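Local atomic coordinates of CdnC (PDB entry 7MGV), a protein that probably uses ATP to form side-chain-to-side-chain ester macrocycles in the core of a ribosomally made precursor peptide, as an ATP-grasp ligase. Residues Asp132-Gly137 against Ala345-Asn350. Sequence-based numbering, arbitrary orientation.
Sequences DAYSLG and APRRDN
Asn350 docks its side-chain amide on the backbone of Ser135 much as a neighbouring strand would, showing how one amide can stand in for strand pairing. Its OD1 accepts a nearly straight bond from Ser135 N at 3.0 Å, while ND2 donates to Ser135 O, which lies in the amide plane and offers a lone pair. The backbone N-H and C=O of Ser135 are thus both engaged at the edge of strand 134-136, an outermost strand of the parallel sheet within this chain, in the MvdD-type pre-ATP-grasp domain; the loop following helix 332-341 thereby packs back onto this N-terminal domain. Next to the amide, a water donates to Ala133 O and Asn350 O and accepts from Ser135 OG. Packing is tight over Tyr134. The Arg347 guanidinium lies flat on one ring face, planes 15° apart and centres 3.9 Å apart, in a cation-pi stack, with CD also over that face; NH2 hydrogen-bonds to Leu340 O on helix 332-341. With CG anti to the backbone N (chi1 170°), the ring is carried against the guanidinium's flat side, and its OH hydrogen-bonds to Asp296 OD2. Cut back to alanine, Tyr134 would probably leave the guanidinium without its aromatic platform and Asp296 OD2 without its phenol partner. The solvent side is looser: exposed Asp349 forms a salt bridge with Arg351, its OD1 no nearer than 4.5 Å to Tyr134 CD1.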
ATOM      1  N   ASP A 132       8.634   5.954  13.995  1.00 48.33           N
ATOM      2  CA  ASP A 132       9.967   6.230  13.477  1.00 47.18           C
ATOM      3  C   ASP A 132      11.044   5.353  14.102  1.00 43.08           C
ATOM      4  O   ASP A 132      12.183   5.365  13.623  1.00 50.18           O
ATOM      5  CB  ASP A 132      10.328   7.709  13.674  1.00 47.13           C
ATOM      6  CG  ASP A 132      10.285   8.140  15.127  1.00 55.05           C
ATOM      7  OD1 ASP A 132       9.879   7.332  15.988  1.00 56.11           O
ATOM      8  OD2 ASP A 132      10.663   9.298  15.406  1.00 54.51           O
ATOM      9  N   ALA A 133      10.718   4.601  15.149  1.00 41.10           N
ATOM     10  CA  ALA A 133      11.637   3.592  15.645  1.00 46.97           C
ATOM     11  C   ALA A 133      11.785   2.476  14.616  1.00 47.39           C
ATOM     12  O   ALA A 133      10.983   2.347  13.686  1.00 41.30           O
ATOM     13  CB  ALA A 133      11.149   3.029  16.980  1.00 43.34           C
ATOM     14  N   TYR A 134      12.836   1.671  14.784  1.00 45.12           N
ATOM     15  CA  TYR A 134      13.091   0.567  13.866  1.00 42.90           C
ATOM     16  C   TYR A 134      11.855  -0.313  13.730  1.00 43.53           C
ATOM     17  O   TYR A 134      11.187  -0.629  14.718  1.00 43.21           O
ATOM     18  CB  TYR A 134      14.280  -0.265  14.347  1.00 42.58           C
ATOM     19  CG  TYR A 134      14.448  -1.558  13.584  1.00 42.43           C
ATOM     20  CD1 TYR A 134      15.088  -1.582  12.351  1.00 41.33           C
ATOM     21  CD2 TYR A 134      13.956  -2.755  14.090  1.00 40.90           C
ATOM     22  CE1 TYR A 134      15.237  -2.762  11.646  1.00 36.39           C
ATOM     23  CE2 TYR A 134      14.098  -3.936  13.394  1.00 38.32           C
ATOM     24  CZ  TYR A 134      14.739  -3.935  12.175  1.00 39.64           C
ATOM     25  OH  TYR A 134      14.880  -5.115  11.487  1.00 41.93           O
ATOM     26  N   SER A 135      11.548  -0.705  12.495  1.00 43.87           N
ATOM     27  CA  SER A 135      10.322  -1.429  12.192  1.00 40.34           C
ATOM     28  C   SER A 135      10.646  -2.707  11.437  1.00 36.74           C
ATOM     29  O   SER A 135      11.405  -2.682  10.463  1.00 43.57           O
ATOM     30  CB  SER A 135       9.361  -0.563  11.370  1.00 42.78           C
ATOM     31  OG  SER A 135       9.828  -0.406  10.042  1.00 41.08           O
ATOM     32  N   LEU A 136      10.078  -3.821  11.895  1.00 38.43           N
ATOM     33  CA  LEU A 136      10.100  -5.076  11.146  1.00 37.22           C
ATOM     34  C   LEU A 136       8.712  -5.256  10.540  1.00 48.39           C
ATOM     35  O   LEU A 136       7.838  -5.928  11.089  1.00 44.18           O
ATOM     36  CB  LEU A 136      10.497  -6.245  12.042  1.00 37.34           C
ATOM     37  CG  LEU A 136      10.759  -7.569  11.325  1.00 40.92           C
ATOM     38  CD1 LEU A 136      11.743  -7.388  10.177  1.00 35.31           C
ATOM     39  CD2 LEU A 136      11.261  -8.616  12.304  1.00 40.44           C
ATOM     40  N   GLY A 137       8.515  -4.627   9.386  1.00 38.14           N
ATOM     41  CA  GLY A 137       7.220  -4.626   8.739  1.00 40.94           C
ATOM     42  C   GLY A 137       6.520  -3.288   8.853  1.00 43.13           C
ATOM     43  O   GLY A 137       6.478  -2.693   9.934  1.00 41.02           O
ATOM     44  N   ALA A 345      21.384  -7.834  16.905  1.00 54.24           N
ATOM     45  CA  ALA A 345      21.748  -8.473  15.649  1.00 52.39           C
ATOM     46  C   ALA A 345      21.853  -7.402  14.592  1.00 46.18           C
ATOM     47  O   ALA A 345      21.180  -6.360  14.696  1.00 55.41           O
ATOM     48  CB  ALA A 345      20.712  -9.534  15.244  1.00 47.29           C
ATOM     49  N   PRO A 346      22.684  -7.577  13.565  1.00 49.36           N
ATOM     50  CA  PRO A 346      22.811  -6.565  12.519  1.00 48.16           C
ATOM     51  C   PRO A 346      21.477  -6.318  11.822  1.00 53.22           C
ATOM     52  O   PRO A 346      20.751  -7.254  11.480  1.00 44.55           O
ATOM     53  CB  PRO A 346      23.845  -7.156  11.559  1.00 42.03           C
ATOM     54  CG  PRO A 346      24.600  -8.150  12.378  1.00 47.21           C
ATOM     55  CD  PRO A 346      23.611  -8.711  13.352  1.00 52.37           C
ATOM     56  N   ARG A 347      21.160  -5.043  11.618  1.00 49.60           N
ATOM     57  CA  ARG A 347      19.896  -4.638  11.029  1.00 44.17           C
ATOM     58  C   ARG A 347      20.128  -3.841   9.754  1.00 46.90           C
ATOM     59  O   ARG A 347      21.184  -3.235   9.553  1.00 44.88           O
ATOM     60  CB  ARG A 347      19.072  -3.776  11.992  1.00 44.94           C
ATOM     61  CG  ARG A 347      18.970  -4.301  13.401  1.00 48.70           C
ATOM     62  CD  ARG A 347      18.265  -3.284  14.275  1.00 47.05           C
ATOM     63  NE  ARG A 347      17.425  -3.928  15.274  1.00 45.42           N
ATOM     64  CZ  ARG A 347      16.694  -3.276  16.169  1.00 44.22           C
ATOM     65  NH1 ARG A 347      16.697  -1.950  16.196  1.00 41.63           N
ATOM     66  NH2 ARG A 347      15.963  -3.956  17.039  1.00 44.82           N
ATOM     67  N   ARG A 348      19.112  -3.850   8.894  1.00 44.94           N
ATOM     68  CA  ARG A 348      18.982  -2.856   7.832  1.00 36.50           C
ATOM     69  C   ARG A 348      18.162  -1.720   8.426  1.00 39.03           C
ATOM     70  O   ARG A 348      16.932  -1.743   8.421  1.00 47.79           O
ATOM     71  CB  ARG A 348      18.334  -3.456   6.590  1.00 38.38           C
ATOM     72  CG  ARG A 348      19.182  -4.520   5.913  1.00 33.55           C
ATOM     73  CD  ARG A 348      18.358  -5.366   4.962  1.00 40.80           C
ATOM     74  NE  ARG A 348      19.138  -6.459   4.389  1.00 36.84           N
ATOM     75  CZ  ARG A 348      19.198  -7.684   4.902  1.00 45.68           C
ATOM     76  NH1 ARG A 348      18.520  -7.977   6.003  1.00 46.38           N
ATOM     77  NH2 ARG A 348      19.935  -8.617   4.312  1.00 41.59           N
ATOM     78  N   ASP A 349      18.864  -0.725   8.966  1.00 42.85           N
ATOM     79  CA  ASP A 349      18.223   0.336   9.733  1.00 44.30           C
ATOM     80  C   ASP A 349      17.216   1.091   8.875  1.00 46.89           C
ATOM     81  O   ASP A 349      17.568   1.645   7.830  1.00 45.28           O
ATOM     82  CB  ASP A 349      19.282   1.292  10.280  1.00 48.00           C
ATOM     83  CG  ASP A 349      18.741   2.208  11.358  1.00 51.08           C
ATOM     84  OD1 ASP A 349      18.140   1.697  12.325  1.00 54.32           O
ATOM     85  OD2 ASP A 349      18.919   3.438  11.239  1.00 61.91           O
ATOM     86  N   ASN A 350      15.959   1.108   9.323  1.00 46.71           N
ATOM     87  CA  ASN A 350      14.879   1.773   8.601  1.00 46.75           C
ATOM     88  C   ASN A 350      14.170   2.812   9.462  1.00 48.46           C
ATOM     89  O   ASN A 350      13.001   3.123   9.216  1.00 51.55           O
ATOM     90  CB  ASN A 350      13.876   0.747   8.066  1.00 40.38           C
ATOM     91  CG  ASN A 350      13.240  -0.089   9.167  1.00 45.14           C
ATOM     92  OD1 ASN A 350      13.425   0.173  10.356  1.00 45.56           O
ATOM     93  ND2 ASN A 350      12.482  -1.105   8.770  1.00 40.17           N
TER
HETATM   94  O   HOH W   1      10.657   2.366  10.860  1.00 44.27           O